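Local coordinates for uncharacterized protein (Bombyx mori, PDB 5AZ0) that is an aldo-keto reductase, AKR2E5, which probably reduces carbonyl groups of aldehydes and ketones with a nicotinamide cofactor, as its relatives do, at residues 208-213 against 270-275. Sequence-based numbering, arbitrary orientation.
With ACT (acetate ion), chain J.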
ATOM      1  N   ASP A 208       4.440  15.645   8.120  1.00 25.73           N
ATOM      2  CA  ASP A 208       5.856  15.575   8.548  1.00 29.54           C
ATOM      3  C   ASP A 208       6.493  14.273   8.055  1.00 27.91           C
ATOM      4  O   ASP A 208       7.626  14.277   7.610  1.00 24.85           O
ATOM      5  CB  ASP A 208       6.013  15.644  10.094  1.00 28.25           C
ATOM      6  CG  ASP A 208       5.730  17.054  10.664  1.00 34.17           C
ATOM      7  OD1 ASP A 208       5.563  17.992   9.902  1.00 30.13           O
ATOM      8  OD2 ASP A 208       5.596  17.188  11.892  1.00 40.83           O
ATOM      9  N   LEU A 209       5.774  13.160   8.223  1.00 27.24           N
ATOM     10  CA  LEU A 209       6.311  11.845   7.758  1.00 27.20           C
ATOM     11  C   LEU A 209       6.536  11.840   6.207  1.00 21.34           C
ATOM     12  O   LEU A 209       7.623  11.540   5.737  1.00 22.90           O
ATOM     13  CB  LEU A 209       5.424  10.709   8.247  1.00 25.79           C
ATOM     14  CG  LEU A 209       5.802   9.237   7.855  1.00 27.26           C
ATOM     15  CD1 LEU A 209       7.235   8.940   8.205  1.00 24.58           C
ATOM     16  CD2 LEU A 209       4.770   8.266   8.481  1.00 27.57           C
ATOM     17  N   VAL A 210       5.597  12.398   5.469  1.00 20.84           N
ATOM     18  CA  VAL A 210       5.744  12.474   4.009  1.00 21.94           C
ATOM     19  C   VAL A 210       6.931  13.341   3.628  1.00 25.81           C
ATOM     20  O   VAL A 210       7.737  12.961   2.798  1.00 25.39           O
ATOM     21  CB  VAL A 210       4.439  12.967   3.370  1.00 23.22           C
ATOM     22  CG1 VAL A 210       4.600  13.323   1.886  1.00 24.32           C
ATOM     23  CG2 VAL A 210       3.353  11.923   3.544  1.00 24.03           C
ATOM     24  N   ASP A 211       7.056  14.506   4.262  1.00 26.93           N
ATOM     25  CA  ASP A 211       8.130  15.421   3.962  1.00 24.39           C
ATOM     26  C   ASP A 211       9.449  14.794   4.293  1.00 22.24           C
ATOM     27  O   ASP A 211      10.388  14.911   3.548  1.00 22.35           O
ATOM     28  CB  ASP A 211       7.969  16.766   4.763  1.00 25.79           C
ATOM     29  CG  ASP A 211       6.810  17.637   4.257  1.00 27.78           C
ATOM     30  OD1 ASP A 211       6.239  17.408   3.155  1.00 33.12           O
ATOM     31  OD2 ASP A 211       6.420  18.542   4.996  1.00 34.74           O
ATOM     32  N   TYR A 212       9.517  14.141   5.434  1.00 22.49           N
ATOM     33  CA  TYR A 212      10.772  13.472   5.809  1.00 22.56           C
ATOM     34  C   TYR A 212      11.168  12.391   4.762  1.00 23.75           C
ATOM     35  O   TYR A 212      12.347  12.272   4.317  1.00 25.90           O
ATOM     36  CB  TYR A 212      10.656  12.825   7.218  1.00 23.51           C
ATOM     37  CG  TYR A 212      11.968  12.190   7.628  1.00 26.39           C
ATOM     38  CD1 TYR A 212      13.060  12.984   8.046  1.00 28.97           C
ATOM     39  CD2 TYR A 212      12.167  10.848   7.536  1.00 25.17           C
ATOM     40  CE1 TYR A 212      14.275  12.405   8.387  1.00 27.80           C
ATOM     41  CE2 TYR A 212      13.388  10.262   7.829  1.00 25.67           C
ATOM     42  CZ  TYR A 212      14.430  11.031   8.253  1.00 28.87           C
ATOM     43  OH  TYR A 212      15.620  10.397   8.543  1.00 27.84           O
ATOM     44  N   CYS A 213      10.198  11.584   4.384  1.00 22.58           N
ATOM     45  CA  CYS A 213      10.475  10.514   3.337  1.00 22.66           C
ATOM     46  C   CYS A 213      10.957  11.107   2.036  1.00 19.89           C
ATOM     47  O   CYS A 213      12.001  10.706   1.507  1.00 17.78           O
ATOM     48  CB  CYS A 213       9.239   9.600   3.148  1.00 21.95           C
ATOM     49  SG  CYS A 213       8.917   8.484   4.609  1.00 23.87           S
ATOM     50  N   ARG A 270       0.534  15.705  -4.360  1.00 27.13           N
ATOM     51  CA  ARG A 270       1.544  15.625  -3.290  1.00 28.98           C
ATOM     52  C   ARG A 270       2.750  14.740  -3.616  1.00 29.41           C
ATOM     53  O   ARG A 270       3.682  14.651  -2.797  1.00 26.08           O
ATOM     54  CB  ARG A 270       0.929  15.180  -1.975  1.00 27.89           C
ATOM     55  CG  ARG A 270      -0.276  15.991  -1.516  1.00 25.57           C
ATOM     56  CD  ARG A 270      -0.707  15.599  -0.087  1.00 26.54           C
ATOM     57  NE  ARG A 270       0.414  15.648   0.874  1.00 25.82           N
ATOM     58  CZ  ARG A 270       0.415  15.004   2.036  1.00 24.69           C
ATOM     59  NH1 ARG A 270      -0.622  14.264   2.409  1.00 25.39           N
ATOM     60  NH2 ARG A 270       1.483  15.046   2.809  1.00 25.82           N
ATOM     61  N   GLY A 271       2.790  14.122  -4.804  1.00 26.66           N
ATOM     62  CA  GLY A 271       3.857  13.164  -5.139  1.00 26.48           C
ATOM     63  C   GLY A 271       3.725  11.807  -4.427  1.00 24.30           C
ATOM     64  O   GLY A 271       4.706  11.097  -4.243  1.00 24.50           O
ATOM     65  N   ILE A 272       2.510  11.447  -4.060  1.00 23.39           N
ATOM     66  CA  ILE A 272       2.222  10.233  -3.335  1.00 21.45           C
ATOM     67  C   ILE A 272       1.527   9.231  -4.281  1.00 24.94           C
ATOM     68  O   ILE A 272       0.601   9.616  -4.988  1.00 24.02           O
ATOM     69  CB  ILE A 272       1.294  10.555  -2.140  1.00 22.69           C
ATOM     70  CG1 ILE A 272       2.080  11.433  -1.164  1.00 24.13           C
ATOM     71  CG2 ILE A 272       0.860   9.288  -1.452  1.00 21.65           C
ATOM     72  CD1 ILE A 272       1.296  11.950   0.048  1.00 26.91           C
ATOM     73  N   VAL A 273       2.008   7.960  -4.253  1.00 22.85           N
ATOM     74  CA  VAL A 273       1.468   6.852  -4.996  1.00 22.51           C
ATOM     75  C   VAL A 273       0.235   6.422  -4.221  1.00 21.89           C
ATOM     76  O   VAL A 273       0.304   6.343  -3.028  1.00 22.66           O
ATOM     77  CB  VAL A 273       2.487   5.665  -5.070  1.00 23.48           C
ATOM     78  CG1 VAL A 273       1.840   4.439  -5.697  1.00 25.80           C
ATOM     79  CG2 VAL A 273       3.810   6.067  -5.770  1.00 23.02           C
ATOM     80  N   SER A 274      -0.896   6.181  -4.892  1.00 20.12           N
ATOM     81  CA  SER A 274      -2.122   5.653  -4.267  1.00 23.84           C
ATOM     82  C   SER A 274      -2.404   4.206  -4.656  1.00 23.28           C
ATOM     83  O   SER A 274      -2.240   3.845  -5.826  1.00 24.08           O
ATOM     84  CB  SER A 274      -3.320   6.455  -4.713  1.00 26.04           C
ATOM     85  OG  SER A 274      -3.281   7.681  -3.988  1.00 34.95           O
ATOM     86  N   ILE A 275      -2.906   3.446  -3.689  1.00 23.29           N
ATOM     87  CA  ILE A 275      -3.361   2.077  -3.826  1.00 24.93           C
ATOM     88  C   ILE A 275      -4.820   1.978  -3.364  1.00 25.11           C
ATOM     89  O   ILE A 275      -5.147   1.380  -2.329  1.00 23.98           O
ATOM     90  CB  ILE A 275      -2.596   1.053  -2.943  1.00 28.96           C
ATOM     91  CG1 ILE A 275      -1.086   1.189  -3.023  1.00 26.81           C
ATOM     92  CG2 ILE A 275      -3.004  -0.385  -3.327  1.00 29.85           C
ATOM     93  CD1 ILE A 275      -0.485   1.116  -4.377  1.00 26.18           C
TER
HETATM   94  C   ACT J 409       1.435  15.622  10.208  0.80 38.26           C
HETATM   95  O   ACT J 409       2.600  16.023  10.188  0.80 36.95           O
HETATM   96  OXT ACT J 409       1.271  14.432  10.448  0.80 44.67           O
HETATM   97  CH3 ACT J 409       0.227  16.471   9.879  0.80 38.57           C
HETATM   98  O   HOH W   1       3.648  16.854   2.755  1.00 33.31           O
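Val210 reaches out from its helix into the angle between Arg270 and Ile272, a worked example of how one branched side chain can serve an aliphatic and a charged neighbour at once. With CG1 anti to the backbone N (chi1 169°), both of its methyls face the other segment and straddle Ile272 CD1, CG1 of Val210 lying 4.0 Å from it. CB and both methyls of Val210 are about equally near Arg270 NH2, at 3.7 Å, meeting the guanidinium obliquely. Both partners cross the valine at roughly a right angle. Ile272 CD1 also sits beneath the Arg270 guanidinium, 3.7 Å from its plane and over its centre, so the flat group rests on a methyl. The arginine chain bends at chi3 (52°), which turns its head back over that methyl. In the aldo-keto reductase TIM barrel, the Val210 contact joins helix 207-215, lying between strands 195-199 and 219-223 in the chain, to the segment leading toward strand 273-274. Gly271, with positive phi, ends the preceding helix in a Schellman motif. Val200 packs against both Arg270 and Ile272. Cutting Val210 back to an alanine would remove both methyls, and would probably open a gap beside Ile272 CD1 and strip Arg270 NH2 of most of its apolar neighbour. The polar link is indirect: a water in the guanidinium plane accepts from Arg270 NH2 and donates to Asp211 OD1, the latter bond 2.7 Å long. Asp211 OD1 and Arg270 NH2 are themselves 5.3 Å apart, their opposite charges bridged by the water. Arg270 NH1 instead hydrogen-bonds to the carbonyl oxygen of Ser205.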